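Local coordinates for inorganic pyrophosphatase (Coxiella burnetii, PDB 3TR4), which probably catalyses the magnesium-dependent hydrolysis of inorganic pyrophosphate to two phosphate ions, working as a homohexamer, at residues 134-137 with 138-142; 159-162 with 163-167; 114-117 with 118-121; 10-13 with 14-18. All coordinates share one frame; numbering follows the deposited sequence.

Interaction 1 (134-137 with 138-142); sequences DAIS and HFFER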
ATOM      1  N   ASP B 134       5.973 -21.602  14.334  1.00 31.43           N
ATOM      2  CA  ASP B 134       6.000 -20.982  15.654  1.00 33.86           C
ATOM      3  C   ASP B 134       5.311 -19.622  15.627  1.00 32.79           C
ATOM      4  O   ASP B 134       4.565 -19.274  16.542  1.00 35.84           O
ATOM      5  CB  ASP B 134       7.431 -20.845  16.173  1.00 38.72           C
ATOM      6  CG  ASP B 134       8.032 -22.176  16.583  1.00 47.72           C
ATOM      7  OD1 ASP B 134       7.271 -23.155  16.735  1.00 45.51           O
ATOM      8  OD2 ASP B 134       9.266 -22.243  16.761  1.00 55.16           O
ATOM      9  N   ALA B 135       5.563 -18.859  14.568  1.00 31.45           N
ATOM     10  CA  ALA B 135       4.915 -17.567  14.384  1.00 33.01           C
ATOM     11  C   ALA B 135       3.402 -17.726  14.263  1.00 27.15           C
ATOM     12  O   ALA B 135       2.641 -16.927  14.806  1.00 32.16           O
ATOM     13  CB  ALA B 135       5.476 -16.862  13.156  1.00 34.14           C
ATOM     14  N   ILE B 136       2.970 -18.759  13.547  1.00 26.41           N
ATOM     15  CA  ILE B 136       1.547 -19.007  13.360  1.00 26.24           C
ATOM     16  C   ILE B 136       0.875 -19.401  14.671  1.00 27.62           C
ATOM     17  O   ILE B 136      -0.176 -18.863  15.016  1.00 26.58           O
ATOM     18  CB  ILE B 136       1.291 -20.089  12.296  1.00 23.35           C
ATOM     19  CG1 ILE B 136       1.733 -19.585  10.920  1.00 25.03           C
ATOM     20  CG2 ILE B 136      -0.187 -20.479  12.278  1.00 23.13           C
ATOM     21  CD1 ILE B 136       1.691 -20.638   9.839  1.00 30.23           C
ATOM     22  N   SER B 137       1.486 -20.336  15.395  1.00 26.50           N
ATOM     23  CA  SER B 137       0.956 -20.776  16.684  1.00 31.27           C
ATOM     24  C   SER B 137       0.900 -19.622  17.673  1.00 30.09           C
ATOM     25  O   SER B 137      -0.091 -19.442  18.379  1.00 31.35           O
ATOM     26  CB  SER B 137       1.812 -21.901  17.261  1.00 35.15           C
ATOM     27  OG  SER B 137       1.940 -22.961  16.329  1.00 44.62           O
ATOM     28  N   HIS B 138       1.973 -18.842  17.719  1.00 30.59           N
ATOM     29  CA  HIS B 138       2.034 -17.679  18.594  1.00 31.70           C
ATOM     30  C   HIS B 138       0.883 -16.722  18.303  1.00 31.99           C
ATOM     31  O   HIS B 138       0.207 -16.256  19.221  1.00 29.82           O
ATOM     32  CB  HIS B 138       3.371 -16.957  18.427  1.00 30.48           C
ATOM     33  CG  HIS B 138       3.498 -15.725  19.264  1.00 32.19           C
ATOM     34  ND1 HIS B 138       3.437 -14.455  18.731  1.00 36.68           N
ATOM     35  CD2 HIS B 138       3.675 -15.566  20.597  1.00 30.78           C
ATOM     36  CE1 HIS B 138       3.579 -13.566  19.698  1.00 34.45           C
ATOM     37  NE2 HIS B 138       3.724 -14.214  20.840  1.00 33.10           N
ATOM     38  N   PHE B 139       0.659 -16.433  17.023  1.00 26.26           N
ATOM     39  CA  PHE B 139      -0.439 -15.555  16.632  1.00 27.10           C
ATOM     40  C   PHE B 139      -1.789 -16.024  17.173  1.00 24.08           C
ATOM     41  O   PHE B 139      -2.536 -15.242  17.753  1.00 24.82           O
ATOM     42  CB  PHE B 139      -0.524 -15.403  15.110  1.00 27.07           C
ATOM     43  CG  PHE B 139      -1.711 -14.590  14.654  1.00 27.83           C
ATOM     44  CD1 PHE B 139      -2.898 -15.211  14.307  1.00 24.20           C
ATOM     45  CD2 PHE B 139      -1.641 -13.206  14.594  1.00 26.99           C
ATOM     46  CE1 PHE B 139      -3.996 -14.470  13.897  1.00 29.01           C
ATOM     47  CE2 PHE B 139      -2.733 -12.457  14.184  1.00 29.87           C
ATOM     48  CZ  PHE B 139      -3.915 -13.091  13.836  1.00 29.00           C
ATOM     49  N   PHE B 140      -2.109 -17.298  16.983  1.00 26.25           N
ATOM     50  CA  PHE B 140      -3.424 -17.778  17.391  1.00 30.37           C
ATOM     51  C   PHE B 140      -3.571 -17.917  18.904  1.00 32.40           C
ATOM     52  O   PHE B 140      -4.682 -17.928  19.429  1.00 40.68           O
ATOM     53  CB  PHE B 140      -3.809 -19.052  16.641  1.00 29.20           C
ATOM     54  CG  PHE B 140      -4.228 -18.790  15.227  1.00 35.07           C
ATOM     55  CD1 PHE B 140      -5.481 -18.259  14.954  1.00 34.15           C
ATOM     56  CD2 PHE B 140      -3.363 -19.031  14.175  1.00 30.17           C
ATOM     57  CE1 PHE B 140      -5.870 -17.994  13.655  1.00 29.54           C
ATOM     58  CE2 PHE B 140      -3.748 -18.768  12.868  1.00 30.07           C
ATOM     59  CZ  PHE B 140      -5.002 -18.250  12.611  1.00 28.60           C
ATOM     60  N   GLU B 141      -2.446 -17.989  19.600  1.00 35.65           N
ATOM     61  CA  GLU B 141      -2.465 -17.997  21.052  1.00 42.84           C
ATOM     62  C   GLU B 141      -2.696 -16.600  21.621  1.00 39.27           C
ATOM     63  O   GLU B 141      -3.239 -16.452  22.713  1.00 38.96           O
ATOM     64  CB  GLU B 141      -1.155 -18.562  21.602  1.00 50.11           C
ATOM     65  CG  GLU B 141      -0.912 -20.013  21.245  1.00 60.52           C
ATOM     66  CD  GLU B 141      -0.344 -20.806  22.402  1.00 68.61           C
ATOM     67  OE1 GLU B 141      -1.142 -21.322  23.217  1.00 63.31           O
ATOM     68  OE2 GLU B 141       0.898 -20.909  22.498  1.00 74.64           O
ATOM     69  N   ARG B 142      -2.289 -15.575  20.876  1.00 33.88           N
ATOM     70  CA  ARG B 142      -2.259 -14.221  21.422  1.00 36.01           C
ATOM     71  C   ARG B 142      -3.252 -13.239  20.797  1.00 40.07           C
ATOM     72  O   ARG B 142      -3.475 -12.159  21.343  1.00 43.87           O
ATOM     73  CB  ARG B 142      -0.842 -13.642  21.330  1.00 35.30           C
ATOM     74  CG  ARG B 142       0.197 -14.378  22.157  1.00 42.34           C
ATOM     75  CD  ARG B 142      -0.261 -14.543  23.599  1.00 52.92           C
ATOM     76  NE  ARG B 142       0.858 -14.505  24.537  1.00 65.02           N
ATOM     77  CZ  ARG B 142       1.776 -15.460  24.651  1.00 70.01           C
ATOM     78  NH1 ARG B 142       1.721 -16.535  23.877  1.00 70.21           N
ATOM     79  NH2 ARG B 142       2.756 -15.336  25.537  1.00 70.16           N
TER
HETATM   80  O   HOH W   1       3.228 -14.189  15.992  1.00 34.29           O
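Ile-136 and Phe-140, one helical turn apart on helix 130-142, lie side by side and point the same way, an i to i+4 pair on the face of the helix that packs against the mixed beta sheet of the pyrophosphatase fold. Phe-140 can be followed outward. Its CB lies 4.0 Å from Ile-136 O, and CG is about as far from the same oxygen. CD2 comes nearest, 3.3 Å from Ile-136 O, and also meets Ile-136 CG2 at 4.0 Å; CE2 lies equally near that methyl, which sits in the ring plane at the edge. The methyl gets there because CG2 of Ile-136 is anti to its backbone N (CG1 has chi1 -66°), and thus leans toward the following turn. One face of the Phe-140 ring is covered by Phe-139 CD1, 3.7 Å above the plane and over its centre. Farther out, Phe-140 packs on Met-95, Leu-74 and Val-154 of the sheet and meets Tyr-143 edge-to-face; Tyr-143 and the nearby Tyr-57 are predicted to bind the substrate, so this aromatic cluster probably backs the active site.

Backbone bonds of the i to i+4 kind hold the turns together, among them Phe-140 N to Ile-136 O at 3.2 Å. On another side of the helix, NE2 of His-138 is hydrogen-bonded to OD2 of Asp-145 of the second subunit, placing this imidazole at the hexamer interface. A water in the plane of the same ring joins the two segments: it donates to Ala-135 O at 3.0 Å and lies 2.8 Å from His-138 ND1.

Interaction 2 (159-162 with 163-167); sequences DKEA and AKKEF
Ala-163 N donates to Asp-159 O at 3.0 Å, the first of four i to i+4 backbone bonds that start helix 160-175. Lys-164 N to Lys-160 O, Lys-165 N to Glu-161 O and Glu-166 N to Ala-162 O continue the ladder, the last of them almost straight at 175°.

A side-chain bond closes the open end of this ladder. Asp-159 precedes the helix, and its OD1 accepts from Ala-162 N at 3.0 Å, the oxygen being met nearly along its C-O axis. With chi1 at 61°, the carboxylate reaches forward to the first turn, where its negative charge would also suit the positive end of the helix dipole.

Across the turn, carboxylate oxygens meet lysine methylenes. The bend at chi2 (56°) brings the Glu-161 carboxylate to the two lysines of the next turn: OE2 lies 3.7 Å from Lys-165 CG, and OE1 is 4.1 Å from Lys-164 CD. Both lysines are crossed at a slant along their methylene chains, and the ammonium groups stay beyond salt-bridge distance, with Lys-164 NZ 5.3 Å from Glu-161 OE1. Any attraction is therefore diffuse.

Contacts on the inner side fix the helix to the body of the protein. Ala-162, Ala-163 and Glu-166 pack on Ile-94 of strand 86-99, while Lys-160 forms a salt bridge with Asp-15 and also bonds to Ala-91 O. At the head of the helix stands a classical N-cap, with Asp-159 starting the C-terminal helix as the chain comes out of the mixed sheet.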
ATOM      1  N   ASP B 159      -0.456 -34.186  11.920  1.00 31.09           N
ATOM      2  CA  ASP B 159      -0.052 -34.473  10.545  1.00 38.45           C
ATOM      3  C   ASP B 159      -1.199 -34.490   9.534  1.00 41.60           C
ATOM      4  O   ASP B 159      -2.369 -34.306   9.885  1.00 33.51           O
ATOM      5  CB  ASP B 159       0.739 -35.785  10.480  1.00 43.22           C
ATOM      6  CG  ASP B 159      -0.066 -36.984  10.959  1.00 52.15           C
ATOM      7  OD1 ASP B 159      -1.304 -36.994  10.775  1.00 52.49           O
ATOM      8  OD2 ASP B 159       0.542 -37.923  11.515  1.00 58.64           O
ATOM      9  N   LYS B 160      -0.839 -34.716   8.273  1.00 30.62           N
ATOM     10  CA  LYS B 160      -1.791 -34.711   7.166  1.00 34.32           C
ATOM     11  C   LYS B 160      -2.940 -35.695   7.381  1.00 34.09           C
ATOM     12  O   LYS B 160      -4.087 -35.397   7.052  1.00 34.15           O
ATOM     13  CB  LYS B 160      -1.059 -35.015   5.856  1.00 37.97           C
ATOM     14  CG  LYS B 160      -1.908 -34.945   4.594  1.00 36.32           C
ATOM     15  CD  LYS B 160      -1.045 -35.275   3.377  1.00 45.48           C
ATOM     16  CE  LYS B 160      -1.880 -35.540   2.136  1.00 52.39           C
ATOM     17  NZ  LYS B 160      -2.698 -34.354   1.764  1.00 59.00           N
ATOM     18  N   GLU B 161      -2.631 -36.863   7.933  1.00 33.40           N
ATOM     19  CA  GLU B 161      -3.660 -37.857   8.224  1.00 38.47           C
ATOM     20  C   GLU B 161      -4.684 -37.323   9.225  1.00 34.73           C
ATOM     21  O   GLU B 161      -5.882 -37.571   9.087  1.00 35.24           O
ATOM     22  CB  GLU B 161      -3.036 -39.155   8.746  1.00 45.10           C
ATOM     23  CG  GLU B 161      -4.060 -40.193   9.180  1.00 56.12           C
ATOM     24  CD  GLU B 161      -5.045 -40.535   8.077  1.00 65.82           C
ATOM     25  OE1 GLU B 161      -4.624 -40.613   6.902  1.00 66.92           O
ATOM     26  OE2 GLU B 161      -6.244 -40.717   8.385  1.00 70.10           O
ATOM     27  N   ALA B 162      -4.210 -36.592  10.228  1.00 34.05           N
ATOM     28  CA  ALA B 162      -5.109 -35.961  11.190  1.00 43.84           C
ATOM     29  C   ALA B 162      -5.979 -34.918  10.497  1.00 44.36           C
ATOM     30  O   ALA B 162      -7.172 -34.806  10.784  1.00 32.57           O
ATOM     31  CB  ALA B 162      -4.327 -35.329  12.328  1.00 37.92           C
ATOM     32  N   ALA B 163      -5.385 -34.159   9.582  1.00 30.80           N
ATOM     33  CA  ALA B 163      -6.133 -33.131   8.863  1.00 31.51           C
ATOM     34  C   ALA B 163      -7.243 -33.777   8.043  1.00 30.46           C
ATOM     35  O   ALA B 163      -8.370 -33.275   7.991  1.00 29.79           O
ATOM     36  CB  ALA B 163      -5.203 -32.317   7.967  1.00 27.95           C
ATOM     37  N   LYS B 164      -6.912 -34.898   7.413  1.00 31.17           N
ATOM     38  CA  LYS B 164      -7.863 -35.652   6.606  1.00 36.14           C
ATOM     39  C   LYS B 164      -9.057 -36.118   7.434  1.00 38.17           C
ATOM     40  O   LYS B 164     -10.208 -35.949   7.027  1.00 38.96           O
ATOM     41  CB  LYS B 164      -7.164 -36.853   5.967  1.00 34.87           C
ATOM     42  CG  LYS B 164      -8.040 -37.688   5.050  1.00 37.04           C
ATOM     43  CD  LYS B 164      -7.190 -38.682   4.278  1.00 45.98           C
ATOM     44  CE  LYS B 164      -8.009 -39.433   3.246  1.00 55.30           C
ATOM     45  NZ  LYS B 164      -7.137 -40.168   2.293  1.00 59.33           N
ATOM     46  N   LYS B 165      -8.778 -36.704   8.594  1.00 38.62           N
ATOM     47  CA  LYS B 165      -9.831 -37.161   9.493  1.00 46.17           C
ATOM     48  C   LYS B 165     -10.819 -36.042   9.793  1.00 43.03           C
ATOM     49  O   LYS B 165     -12.023 -36.199   9.600  1.00 39.23           O
ATOM     50  CB  LYS B 165      -9.239 -37.689  10.799  1.00 57.46           C
ATOM     51  CG  LYS B 165      -8.565 -39.043  10.676  1.00 75.08           C
ATOM     52  CD  LYS B 165      -8.055 -39.513  12.028  1.00 87.55           C
ATOM     53  CE  LYS B 165      -9.167 -39.506  13.066  1.00 95.87           C
ATOM     54  NZ  LYS B 165      -8.678 -39.923  14.409  1.00101.50           N
ATOM     55  N   GLU B 166     -10.298 -34.911  10.264  1.00 38.88           N
ATOM     56  CA  GLU B 166     -11.126 -33.769  10.621  1.00 36.84           C
ATOM     57  C   GLU B 166     -11.898 -33.250   9.414  1.00 33.60           C
ATOM     58  O   GLU B 166     -13.071 -32.886   9.522  1.00 34.72           O
ATOM     59  CB  GLU B 166     -10.265 -32.653  11.215  1.00 37.50           C
ATOM     60  CG  GLU B 166     -11.052 -31.419  11.623  1.00 45.25           C
ATOM     61  CD  GLU B 166     -11.987 -31.685  12.789  1.00 57.35           C
ATOM     62  OE1 GLU B 166     -11.669 -32.568  13.614  1.00 61.34           O
ATOM     63  OE2 GLU B 166     -13.042 -31.017  12.874  1.00 56.39           O
ATOM     64  N   PHE B 167     -11.228 -33.220   8.267  1.00 38.33           N
ATOM     65  CA  PHE B 167     -11.833 -32.770   7.018  1.00 33.65           C
ATOM     66  C   PHE B 167     -13.039 -33.637   6.663  1.00 40.35           C
ATOM     67  O   PHE B 167     -14.131 -33.129   6.404  1.00 41.73           O
ATOM     68  CB  PHE B 167     -10.785 -32.801   5.898  1.00 35.79           C
ATOM     69  CG  PHE B 167     -11.335 -32.510   4.526  1.00 37.19           C
ATOM     70  CD1 PHE B 167     -11.575 -31.208   4.120  1.00 33.88           C
ATOM     71  CD2 PHE B 167     -11.583 -33.541   3.634  1.00 41.67           C
ATOM     72  CE1 PHE B 167     -12.072 -30.940   2.852  1.00 38.11           C
ATOM     73  CE2 PHE B 167     -12.078 -33.281   2.367  1.00 44.39           C
ATOM     74  CZ  PHE B 167     -12.324 -31.978   1.976  1.00 43.34           C
TER

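Interaction 3 (114-117 with 118-121); sequences KACR and AYEA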
ATOM      1  N   LYS B 114      -0.666 -27.323  -9.523  1.00 30.91           N
ATOM      2  CA  LYS B 114      -1.055 -26.600 -10.729  1.00 35.55           C
ATOM      3  C   LYS B 114      -1.065 -25.088 -10.528  1.00 33.64           C
ATOM      4  O   LYS B 114      -0.678 -24.330 -11.421  1.00 33.82           O
ATOM      5  CB  LYS B 114      -2.440 -27.057 -11.191  1.00 47.01           C
ATOM      6  CG  LYS B 114      -3.113 -26.107 -12.172  1.00 57.54           C
ATOM      7  CD  LYS B 114      -4.560 -26.504 -12.420  1.00 66.84           C
ATOM      8  CE  LYS B 114      -4.662 -27.942 -12.911  1.00 75.65           C
ATOM      9  NZ  LYS B 114      -6.073 -28.365 -13.132  1.00 79.94           N
ATOM     10  N   ALA B 115      -1.518 -24.653  -9.356  1.00 28.88           N
ATOM     11  CA  ALA B 115      -1.654 -23.228  -9.069  1.00 29.95           C
ATOM     12  C   ALA B 115      -0.367 -22.627  -8.511  1.00 35.08           C
ATOM     13  O   ALA B 115      -0.109 -21.435  -8.673  1.00 35.64           O
ATOM     14  CB  ALA B 115      -2.815 -22.988  -8.114  1.00 31.18           C
ATOM     15  N   CYS B 116       0.444 -23.451  -7.854  1.00 33.52           N
ATOM     16  CA  CYS B 116       1.707 -22.972  -7.302  1.00 30.40           C
ATOM     17  C   CYS B 116       2.829 -23.997  -7.441  1.00 30.57           C
ATOM     18  O   CYS B 116       3.032 -24.830  -6.561  1.00 24.60           O
ATOM     19  CB  CYS B 116       1.537 -22.571  -5.834  1.00 30.16           C
ATOM     20  SG  CYS B 116       2.966 -21.704  -5.139  1.00 34.22           S
ATOM     21  N   ARG B 117       3.554 -23.921  -8.554  1.00 30.49           N
ATOM     22  CA  ARG B 117       4.693 -24.801  -8.808  1.00 34.94           C
ATOM     23  C   ARG B 117       5.763 -24.685  -7.734  1.00 32.21           C
ATOM     24  O   ARG B 117       6.381 -25.678  -7.351  1.00 31.00           O
ATOM     25  CB  ARG B 117       5.318 -24.477 -10.166  1.00 42.09           C
ATOM     26  CG  ARG B 117       4.689 -25.199 -11.327  1.00 52.34           C
ATOM     27  CD  ARG B 117       4.989 -26.684 -11.270  1.00 58.13           C
ATOM     28  NE  ARG B 117       4.404 -27.371 -12.413  1.00 59.51           N
ATOM     29  CZ  ARG B 117       5.032 -27.567 -13.567  1.00 58.70           C
ATOM     30  NH1 ARG B 117       6.278 -27.141 -13.732  1.00 57.84           N
ATOM     31  NH2 ARG B 117       4.416 -28.197 -14.554  1.00 60.79           N
ATOM     32  N   ALA B 118       5.984 -23.464  -7.259  1.00 32.12           N
ATOM     33  CA  ALA B 118       7.072 -23.182  -6.330  1.00 34.94           C
ATOM     34  C   ALA B 118       6.981 -23.968  -5.025  1.00 34.84           C
ATOM     35  O   ALA B 118       7.976 -24.115  -4.319  1.00 36.77           O
ATOM     36  CB  ALA B 118       7.147 -21.685  -6.042  1.00 38.39           C
ATOM     37  N   TYR B 119       5.793 -24.475  -4.709  1.00 26.97           N
ATOM     38  CA  TYR B 119       5.585 -25.189  -3.453  1.00 26.29           C
ATOM     39  C   TYR B 119       5.462 -26.694  -3.655  1.00 30.02           C
ATOM     40  O   TYR B 119       5.091 -27.418  -2.734  1.00 33.59           O
ATOM     41  CB  TYR B 119       4.332 -24.680  -2.741  1.00 26.20           C
ATOM     42  CG  TYR B 119       4.449 -23.300  -2.135  1.00 31.05           C
ATOM     43  CD1 TYR B 119       5.624 -22.563  -2.224  1.00 33.11           C
ATOM     44  CD2 TYR B 119       3.377 -22.739  -1.458  1.00 30.21           C
ATOM     45  CE1 TYR B 119       5.715 -21.299  -1.658  1.00 37.94           C
ATOM     46  CE2 TYR B 119       3.458 -21.485  -0.893  1.00 32.92           C
ATOM     47  CZ  TYR B 119       4.624 -20.766  -0.995  1.00 33.64           C
ATOM     48  OH  TYR B 119       4.691 -19.516  -0.424  1.00 30.92           O
ATOM     49  N   GLU B 120       5.772 -27.158  -4.859  1.00 31.39           N
ATOM     50  CA  GLU B 120       5.626 -28.569  -5.192  1.00 28.82           C
ATOM     51  C   GLU B 120       6.364 -29.481  -4.219  1.00 30.47           C
ATOM     52  O   GLU B 120       5.889 -30.574  -3.904  1.00 29.67           O
ATOM     53  CB  GLU B 120       6.104 -28.841  -6.618  1.00 35.09           C
ATOM     54  CG  GLU B 120       5.914 -30.278  -7.059  1.00 43.02           C
ATOM     55  CD  GLU B 120       6.188 -30.472  -8.535  1.00 50.78           C
ATOM     56  OE1 GLU B 120       6.901 -29.632  -9.124  1.00 53.67           O
ATOM     57  OE2 GLU B 120       5.684 -31.462  -9.105  1.00 52.07           O
ATOM     58  N   ALA B 121       7.521 -29.032  -3.741  1.00 28.91           N
ATOM     59  CA  ALA B 121       8.333 -29.841  -2.839  1.00 34.94           C
ATOM     60  C   ALA B 121       7.778 -29.863  -1.415  1.00 37.06           C
ATOM     61  O   ALA B 121       8.164 -30.710  -0.609  1.00 37.94           O
ATOM     62  CB  ALA B 121       9.779 -29.356  -2.844  1.00 40.79           C
TER
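Cys-116 SG sits over one face of the Tyr-119 ring, 3.9 Å from its centroid and 20° off the ring normal. The sulfur is displaced toward the rim on the side nearest the backbone, and its closest ring atoms are CG at 3.7 Å and CD2 at 3.8 Å. Two torsions bring the groups together: SG is anti to the Cys-116 backbone N (chi1 -170°), while the tyrosine ring swings back beside its own N and presents its face to the sulfur. Ala-118 CB is a more distant neighbour of Cys-116 SG, at 4.3 Å.

Arg-117 and Glu-120 form a second pair, side by side and pointing the same way. Their guanidinium and carboxylate planes are 34° apart, yet the charged ends do not meet; Glu-120 OE1 approaches the aliphatic CD of Arg-117 at 4.1 Å and remains 4.7 Å from its NE.

Two backbone bonds of the i to i+3 kind link the same residues. Glu-120 N donates to Arg-117 O at 3.0 Å, reaching it from above the carbonyl plane, and a weak bond runs from Tyr-119 N to Cys-116 O.

Tyr-119 and Cys-116 also pack on Pro-78 and Pro-111, and the third subunit reaches Cys-116 with its Phe-46. Cys-116 and Tyr-119 form a Cys sulfur-aromatic contact across consecutive i to i+3 turns, in the loop between strand 106-111 and helix 130-142 at a subunit interface.

Interaction 4 (10-13 with 14-18); sequences AGKG and IDDFN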
ATOM      1  N   ALA B  10     -17.280 -28.887  -1.103  1.00 31.39           N
ATOM      2  CA  ALA B  10     -16.033 -28.884  -0.353  1.00 32.06           C
ATOM      3  C   ALA B  10     -14.842 -29.216  -1.247  1.00 30.48           C
ATOM      4  O   ALA B  10     -13.696 -28.921  -0.909  1.00 32.93           O
ATOM      5  CB  ALA B  10     -16.114 -29.862   0.806  1.00 25.42           C
ATOM      6  N   GLY B  11     -15.118 -29.833  -2.391  1.00 32.76           N
ATOM      7  CA  GLY B  11     -14.062 -30.232  -3.305  1.00 35.36           C
ATOM      8  C   GLY B  11     -13.910 -31.740  -3.389  1.00 37.39           C
ATOM      9  O   GLY B  11     -14.818 -32.487  -3.017  1.00 35.53           O
ATOM     10  N   LYS B  12     -12.755 -32.189  -3.868  1.00 35.28           N
ATOM     11  CA  LYS B  12     -12.529 -33.611  -4.124  1.00 40.90           C
ATOM     12  C   LYS B  12     -12.006 -34.384  -2.915  1.00 44.80           C
ATOM     13  O   LYS B  12     -12.414 -35.520  -2.676  1.00 50.16           O
ATOM     14  CB  LYS B  12     -11.596 -33.797  -5.326  1.00 38.83           C
ATOM     15  CG  LYS B  12     -12.194 -33.304  -6.636  1.00 44.28           C
ATOM     16  CD  LYS B  12     -11.226 -33.431  -7.801  1.00 45.98           C
ATOM     17  CE  LYS B  12     -11.911 -33.052  -9.106  1.00 47.99           C
ATOM     18  NZ  LYS B  12     -10.994 -33.106 -10.274  1.00 47.75           N
ATOM     19  N   GLY B  13     -11.101 -33.774  -2.155  1.00 40.51           N
ATOM     20  CA  GLY B  13     -10.506 -34.448  -1.016  1.00 34.56           C
ATOM     21  C   GLY B  13      -9.368 -33.663  -0.394  1.00 32.30           C
ATOM     22  O   GLY B  13      -9.138 -32.509  -0.747  1.00 31.04           O
ATOM     23  N   ILE B  14      -8.648 -34.303   0.522  1.00 29.70           N
ATOM     24  CA  ILE B  14      -7.634 -33.625   1.326  1.00 35.72           C
ATOM     25  C   ILE B  14      -6.469 -33.083   0.492  1.00 36.05           C
ATOM     26  O   ILE B  14      -5.739 -32.196   0.939  1.00 36.44           O
ATOM     27  CB  ILE B  14      -7.094 -34.552   2.439  1.00 31.87           C
ATOM     28  CG1 ILE B  14      -6.455 -33.734   3.563  1.00 28.67           C
ATOM     29  CG2 ILE B  14      -6.127 -35.578   1.861  1.00 35.05           C
ATOM     30  CD1 ILE B  14      -7.418 -32.767   4.242  1.00 28.06           C
ATOM     31  N   ASP B  15      -6.303 -33.611  -0.718  1.00 33.74           N
ATOM     32  CA  ASP B  15      -5.236 -33.166  -1.613  1.00 33.28           C
ATOM     33  C   ASP B  15      -5.734 -32.178  -2.658  1.00 32.29           C
ATOM     34  O   ASP B  15      -4.968 -31.717  -3.503  1.00 31.72           O
ATOM     35  CB  ASP B  15      -4.589 -34.357  -2.319  1.00 44.10           C
ATOM     36  CG  ASP B  15      -3.684 -35.155  -1.406  1.00 48.07           C
ATOM     37  OD1 ASP B  15      -4.047 -36.296  -1.055  1.00 50.51           O
ATOM     38  OD2 ASP B  15      -2.608 -34.637  -1.036  1.00 55.43           O
ATOM     39  N   ASP B  16      -7.021 -31.858  -2.604  1.00 30.64           N
ATOM     40  CA  ASP B  16      -7.610 -30.950  -3.574  1.00 30.48           C
ATOM     41  C   ASP B  16      -9.000 -30.525  -3.134  1.00 31.45           C
ATOM     42  O   ASP B  16     -10.003 -31.056  -3.617  1.00 33.45           O
ATOM     43  CB  ASP B  16      -7.674 -31.609  -4.953  1.00 34.09           C
ATOM     44  CG  ASP B  16      -8.342 -30.729  -5.989  1.00 45.11           C
ATOM     45  OD1 ASP B  16      -8.457 -29.507  -5.752  1.00 48.07           O
ATOM     46  OD2 ASP B  16      -8.752 -31.260  -7.042  1.00 53.19           O
ATOM     47  N   PHE B  17      -9.057 -29.571  -2.212  1.00 20.71           N
ATOM     48  CA  PHE B  17     -10.341 -29.084  -1.735  1.00 25.16           C
ATOM     49  C   PHE B  17     -10.475 -27.573  -1.885  1.00 26.74           C
ATOM     50  O   PHE B  17      -9.496 -26.873  -2.146  1.00 23.94           O
ATOM     51  CB  PHE B  17     -10.621 -29.554  -0.298  1.00 22.63           C
ATOM     52  CG  PHE B  17      -9.629 -29.063   0.728  1.00 19.74           C
ATOM     53  CD1 PHE B  17      -8.453 -29.759   0.969  1.00 23.75           C
ATOM     54  CD2 PHE B  17      -9.897 -27.933   1.485  1.00 19.86           C
ATOM     55  CE1 PHE B  17      -7.553 -29.321   1.927  1.00 22.00           C
ATOM     56  CE2 PHE B  17      -9.003 -27.491   2.448  1.00 20.49           C
ATOM     57  CZ  PHE B  17      -7.830 -28.184   2.668  1.00 27.88           C
ATOM     58  N   ASN B  18     -11.700 -27.079  -1.740  1.00 27.85           N
ATOM     59  CA  ASN B  18     -11.981 -25.664  -1.942  1.00 24.61           C
ATOM     60  C   ASN B  18     -11.861 -24.843  -0.669  1.00 23.92           C
ATOM     61  O   ASN B  18     -12.233 -25.289   0.416  1.00 27.09           O
ATOM     62  CB  ASN B  18     -13.374 -25.484  -2.546  1.00 25.06           C
ATOM     63  CG  ASN B  18     -13.465 -26.021  -3.961  1.00 32.65           C
ATOM     64  OD1 ASN B  18     -12.477 -26.030  -4.696  1.00 32.25           O
ATOM     65  ND2 ASN B  18     -14.654 -26.466  -4.353  1.00 30.26           N
TER
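One carbonyl oxygen, Asp-16 O, accepts from two successive amides, Lys-12 N at 3.0 Å and Gly-13 N at 3.3 Å: a classic beta bulge, in which Lys-12 and Gly-13 together face Asp-16. The two donors use different approaches. Lys-12 N comes in nearly along the C=O axis, whereas Gly-13 N lies above the carbonyl plane, 63° out of it. The extra residue shifts the antiparallel register by one between the Gly-11/Phe-17 and Gly-13/Asp-16 pairs.

The chain reverses through a type I turn from Gly-13 to Asp-16, closed by Asp-16 N to Gly-13 O at 2.9 Å. At the other end of the hairpin Asn-18 N gives Ala-10 O a nearly straight bond. Gly-11 comes so near strand 16-23 that a CB would clash with Phe-17 CA, and its backbone angles (phi 112°) would press one against the preceding carbonyl as well.

Beside the bulge, the extended chain of Lys-12 crosses the Asp-16 carboxylate, touching OD2 with its CD at 3.4 Å; the ammonium lies beyond salt-bridge distance, and Arg-88 is the partner that pairs with OD2. In Phe-17, chi1 of 62° sets CG between the backbone N and the carbonyl carbon, and the side chain packs on Val-89 and Val-60 and meets the Phe-167 ring with the planes inclined. Gly-13 O lies at the edge of the Phe-17 ring, near its plane, 3.3 Å from Phe-17 CD1.

From the N terminus, interaction 4 comes first, closing the hairpin that leads into strand 16-23. Interaction 3 follows in the loop after strand 106-111, then interaction 1 on helix 130-142, and interaction 2 at the start of helix 160-175. All four are local and stand in series; none nests within or crosses another. Two of them nevertheless meet in space: residues 159-167 lie against 10-18 through the Lys-160 to Asp-15 salt bridge and packing of Phe-167 on Ile-14 and Phe-17, tying the C-terminal helix to the N-terminal hairpin. Interactions 1 and 3 touch neither these nor each other, but both border neighbouring subunits of the hexamer.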